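Side-chain contacts in BAR/IMD domain-containing adapter protein 2-like 2 (Mus musculus, PDB 3OK8), which binds phosphoinositides through its I-BAR (IMD) domain and induces planar or gently curved membrane structures: residues Met15-Tyr18 against Lys19-Glu23; Ser89-Glu92 against Val93-Gln96. One frame throughout, in Å; residues are numbered along the deposited sequence. Where two conformers were deposited one is given.

Interaction 1 of 2, residues Met15-Tyr18 against Lys19-Glu23; sequences MAIY and KSIME
Met22 lies one helical turn beyond Tyr18 and wraps that residue's carbonyl oxygen. Its CB starts 3.4 Å from Tyr18 O. With CG beside its own backbone N (chi1 -78°), the chain folds back along the preceding turn, and CG keeps the same spacing from that oxygen. SD, reached by a nearly straight step, lies 3.6 Å from Tyr18 O, and the bend at the last torsion then carries CE onward. Tyr18 O also accepts the backbone bond from Met22 N, with CB, CG and SD of Met22 alongside.

On another face, Ile21 CG1 packs 3.4 Å from Ile17 O, while its CD1 stands 4.4 Å from Ile17 CG2, a light apolar touch. Ile21 N bonds to Ile17 O at 3.1 Å with an N-H...O angle of 154°. Ser20 N donates to Ala16 O at 3.0 Å. A further i, i+4 pair is Met15 and Lys19, whose side chains cross obliquely with Met15 SD 3.9 Å from Lys19 CE, although the course of the lysine chain is less certain here.

The aromatic end of Tyr18 turns to other helices: its OH is hydrogen-bonded to Ser120 OG, and its side chain touches Ala178. Met15 and Met22 lean on helix 71-147, whereas Ile17 and Ser20 meet helix 153-217. The arrangement is thus a set of i, i+4 pairs along helix 5-66, with a wider pi-type turn at 21-23, in which these five side chains, Tyr18 reaching both neighbours, join the three-helix bundle of an I-BAR domain.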
loop_
_atom_site.group_PDB
_atom_site.type_symbol
_atom_site.label_atom_id
_atom_site.label_comp_id
_atom_site.label_asym_id
_atom_site.label_seq_id
_atom_site.Cartn_x
_atom_site.Cartn_y
_atom_site.Cartn_z
ATOM N N MET A 15 15.259 16.746 36.785
ATOM C CA MET A 15 15.830 17.518 35.694
ATOM C C MET A 15 16.136 16.634 34.492
ATOM O O MET A 15 15.976 17.052 33.352
ATOM C CB MET A 15 17.088 18.243 36.169
ATOM C CG MET A 15 16.777 19.528 36.916
ATOM S SD MET A 15 16.196 20.800 35.777
ATOM C CE MET A 15 14.864 21.515 36.715
ATOM N N ALA A 16 16.561 15.406 34.764
ATOM C CA ALA A 16 16.826 14.422 33.727
ATOM C C ALA A 16 15.566 14.113 32.918
ATOM O O ALA A 16 15.643 13.775 31.740
ATOM C CB ALA A 16 17.369 13.154 34.347
ATOM N N ILE A 17 14.412 14.225 33.568
ATOM C CA ILE A 17 13.131 13.920 32.952
ATOM C C ILE A 17 12.626 15.049 32.063
ATOM O O ILE A 17 12.222 14.814 30.923
ATOM C CB ILE A 17 12.075 13.604 34.000
ATOM C CG1 ILE A 17 12.392 12.265 34.662
ATOM C CG2 ILE A 17 10.687 13.599 33.357
ATOM C CD1 ILE A 17 11.478 11.926 35.827
ATOM N N TYR A 18 12.635 16.269 32.585
ATOM C CA TYR A 18 12.351 17.442 31.767
ATOM C C TYR A 18 13.301 17.546 30.579
ATOM O O TYR A 18 12.912 17.994 29.499
ATOM C CB TYR A 18 12.429 18.717 32.606
ATOM C CG TYR A 18 11.218 18.886 33.476
ATOM C CD1 TYR A 18 9.964 19.068 32.906
ATOM C CD2 TYR A 18 11.314 18.842 34.868
ATOM C CE1 TYR A 18 8.843 19.209 33.687
ATOM C CE2 TYR A 18 10.191 18.983 35.661
ATOM C CZ TYR A 18 8.962 19.169 35.062
ATOM O OH TYR A 18 7.833 19.302 35.816
ATOM N N LYS A 19 14.550 17.139 30.778
ATOM C CA LYS A 19 15.512 17.173 29.685
ATOM C C LYS A 19 15.289 16.045 28.681
ATOM O O LYS A 19 15.610 16.203 27.508
ATOM C CB LYS A 19 16.954 17.191 30.185
ATOM C CG LYS A 19 17.477 18.594 30.514
ATOM C CD LYS A 19 16.855 19.155 31.805
ATOM C CE LYS A 19 17.061 20.658 31.941
ATOM N NZ LYS A 19 18.481 21.010 32.241
ATOM N N SER A 20 14.743 14.916 29.131
ATOM C CA SER A 20 14.389 13.839 28.201
ATOM C C SER A 20 13.266 14.301 27.290
ATOM O O SER A 20 13.247 14.007 26.096
ATOM C CB SER A 20 13.937 12.583 28.947
ATOM O OG SER A 20 15.026 11.751 29.283
ATOM N N ILE A 21 12.314 15.020 27.871
ATOM C CA ILE A 21 11.167 15.500 27.120
ATOM C C ILE A 21 11.592 16.553 26.097
ATOM O O ILE A 21 11.169 16.518 24.958
ATOM C CB ILE A 21 10.081 16.080 28.059
ATOM C CG1 ILE A 21 9.497 14.978 28.951
ATOM C CG2 ILE A 21 8.987 16.789 27.259
ATOM C CD1 ILE A 21 8.535 15.503 30.018
ATOM N N MET A 22 12.451 17.474 26.507
ATOM C CA MET A 22 12.726 18.655 25.706
ATOM C C MET A 22 13.711 18.416 24.574
ATOM O O MET A 22 13.646 19.080 23.541
ATOM C CB MET A 22 13.234 19.791 26.605
ATOM C CG MET A 22 12.138 20.492 27.388
ATOM S SD MET A 22 12.747 21.539 28.727
ATOM C CE MET A 22 13.392 22.924 27.788
ATOM N N GLU A 23 14.635 17.483 24.768
ATOM C CA GLU A 23 15.715 17.301 23.813
ATOM C C GLU A 23 15.868 15.851 23.394
ATOM O O GLU A 23 16.911 15.434 22.896
ATOM C CB GLU A 23 17.031 17.894 24.333
ATOM C CG GLU A 23 17.630 17.242 25.555
ATOM C CD GLU A 23 18.870 17.982 26.039
ATOM O OE1 GLU A 23 18.796 18.646 27.098
ATOM O OE2 GLU A 23 19.913 17.916 25.349
#

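Interaction 2 of 2, residues Ser89-Glu92 against Val93-Gln96; sequences SDLE and VVVQ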
loop_
_atom_site.group_PDB
_atom_site.type_symbol
_atom_site.label_atom_id
_atom_site.label_comp_id
_atom_site.label_asym_id
_atom_site.label_seq_id
_atom_site.Cartn_x
_atom_site.Cartn_y
_atom_site.Cartn_z
ATOM N N SER A 89 -10.205 4.398 -2.885
ATOM C CA SER A 89 -11.050 5.363 -2.185
ATOM C C SER A 89 -11.017 5.066 -0.695
ATOM O O SER A 89 -10.886 5.968 0.120
ATOM C CB SER A 89 -12.483 5.297 -2.695
ATOM O OG SER A 89 -12.521 5.463 -4.098
ATOM N N ASP A 90 -11.135 3.778 -0.380
ATOM C CA ASP A 90 -11.123 3.244 0.964
ATOM C C ASP A 90 -9.812 3.557 1.639
ATOM O O ASP A 90 -9.780 3.875 2.827
ATOM C CB ASP A 90 -11.290 1.726 0.919
ATOM C CG ASP A 90 -12.740 1.300 0.869
ATOM O OD1 ASP A 90 -13.621 2.181 0.985
ATOM O OD2 ASP A 90 -12.997 0.083 0.712
ATOM N N LEU A 91 -8.726 3.450 0.881
ATOM C CA LEU A 91 -7.421 3.609 1.480
ATOM C C LEU A 91 -7.059 5.073 1.705
ATOM O O LEU A 91 -6.395 5.392 2.687
ATOM C CB LEU A 91 -6.336 2.890 0.685
ATOM C CG LEU A 91 -4.972 2.947 1.391
ATOM C CD1 LEU A 91 -4.962 2.041 2.619
ATOM C CD2 LEU A 91 -3.814 2.618 0.453
ATOM N N GLU A 92 -7.493 5.963 0.813
ATOM C CA GLU A 92 -7.196 7.384 1.001
ATOM C C GLU A 92 -8.017 7.959 2.170
ATOM O O GLU A 92 -7.959 9.159 2.460
ATOM C CB GLU A 92 -7.368 8.181 -0.300
ATOM C CG GLU A 92 -6.221 9.178 -0.568
ATOM C CD GLU A 92 -5.947 9.421 -2.059
ATOM O OE1 GLU A 92 -6.395 8.619 -2.911
ATOM O OE2 GLU A 92 -5.268 10.423 -2.378
ATOM N N VAL A 93 -8.759 7.088 2.857
ATOM C CA VAL A 93 -9.446 7.466 4.087
ATOM C C VAL A 93 -8.509 7.301 5.267
ATOM O O VAL A 93 -8.358 8.203 6.084
ATOM C CB VAL A 93 -10.696 6.605 4.345
ATOM C CG1 VAL A 93 -11.426 7.104 5.581
ATOM C CG2 VAL A 93 -11.616 6.595 3.111
ATOM N N VAL A 94 -7.890 6.130 5.347
ATOM C CA VAL A 94 -6.846 5.847 6.325
ATOM C C VAL A 94 -5.680 6.833 6.198
ATOM O O VAL A 94 -5.139 7.309 7.203
ATOM C CB VAL A 94 -6.305 4.433 6.087
ATOM C CG1 VAL A 94 -5.315 4.031 7.171
ATOM C CG2 VAL A 94 -7.463 3.441 5.971
ATOM N N VAL A 95 -5.280 7.106 4.956
ATOM C CA VAL A 95 -4.222 8.067 4.658
ATOM C C VAL A 95 -4.594 9.461 5.151
ATOM O O VAL A 95 -3.729 10.248 5.557
ATOM C CB VAL A 95 -3.935 8.158 3.135
ATOM C CG1 VAL A 95 -2.756 9.076 2.870
ATOM C CG2 VAL A 95 -3.685 6.773 2.534
ATOM N N GLN A 96 -5.883 9.772 5.129
ATOM C CA GLN A 96 -6.315 11.101 5.539
ATOM C C GLN A 96 -6.436 11.210 7.054
ATOM O O GLN A 96 -6.269 12.291 7.612
ATOM C CB GLN A 96 -7.619 11.497 4.850
ATOM C CG GLN A 96 -7.752 13.006 4.643
ATOM C CD GLN A 96 -6.552 13.630 3.915
ATOM O OE1 GLN A 96 -6.298 14.831 4.045
ATOM N NE2 GLN A 96 -5.814 12.818 3.149
#
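Leu91 and Val95 meet one turn apart on helix 71-147 of the three-helix I-BAR bundle, and the close packing of this stretch centres on them. Val95 N donates to Leu91 O at 3.1 Å; the N-H...O angle of 170° and a donor in the carbonyl plane make this a nearly straight bond. In Val95, chi1 of -175° sets CG1 anti to the backbone N, leaving CG2 beside it; CG2 crowds the same acceptor, Leu91 O, at 3.0 Å and also approaches Leu91 CG at 4.2 Å. Leu91 O is therefore gripped by an amide and pressed by a methyl at once. Next to this pair, Leu91 CD1 comes within 4.4 Å of Val94 CG2, a looser apolar contact. The buried side chain of Val95 rests on Leu40 and Phe43 of helix 5-66, while Leu91 touches Phe203 and Val94 touches Thr199, both on helix 153-217.

The solvent side, formed by Ser89, Val93 and Gln96, is less regular. The helix is kinked around Val93-Gln96, and Val93 N makes a weak, less certain bond to Asp90 O, three residues back. Gln96 N makes a weak bond to Val93 O. Gln96 CB lies 3.4 Å from Glu92 O, and the bend at chi2 turns NE2 back over the preceding turn while OE1 points outward. Ser89 sends its hydroxyl backwards, hydrogen-bonding to Arg85 O. Across the kink itself, the approach to Ser89 O comes from a carbon, with the CG2 methyl of Val93 lying 3.1 Å from that oxygen.

Interaction 1 comes first along the chain, on helix 5-66, and interaction 2 follows on helix 71-147, the next helix. Their centres are 36 Å apart, with nearest atoms about 25 Å apart, and they lie on opposite sides of the chain's centre. Residues 15-22 touch 117-124, whereas 92-95 touch 40-47: as numbering rises in one helix it falls in the other, so the two run antiparallel. Both sites also meet helix 153-217, so the same three-helix bundle is sampled at two points along its length. Neither touches the second chain, which places both contacts within the elongated protomer of the dimeric, membrane-shaping domain.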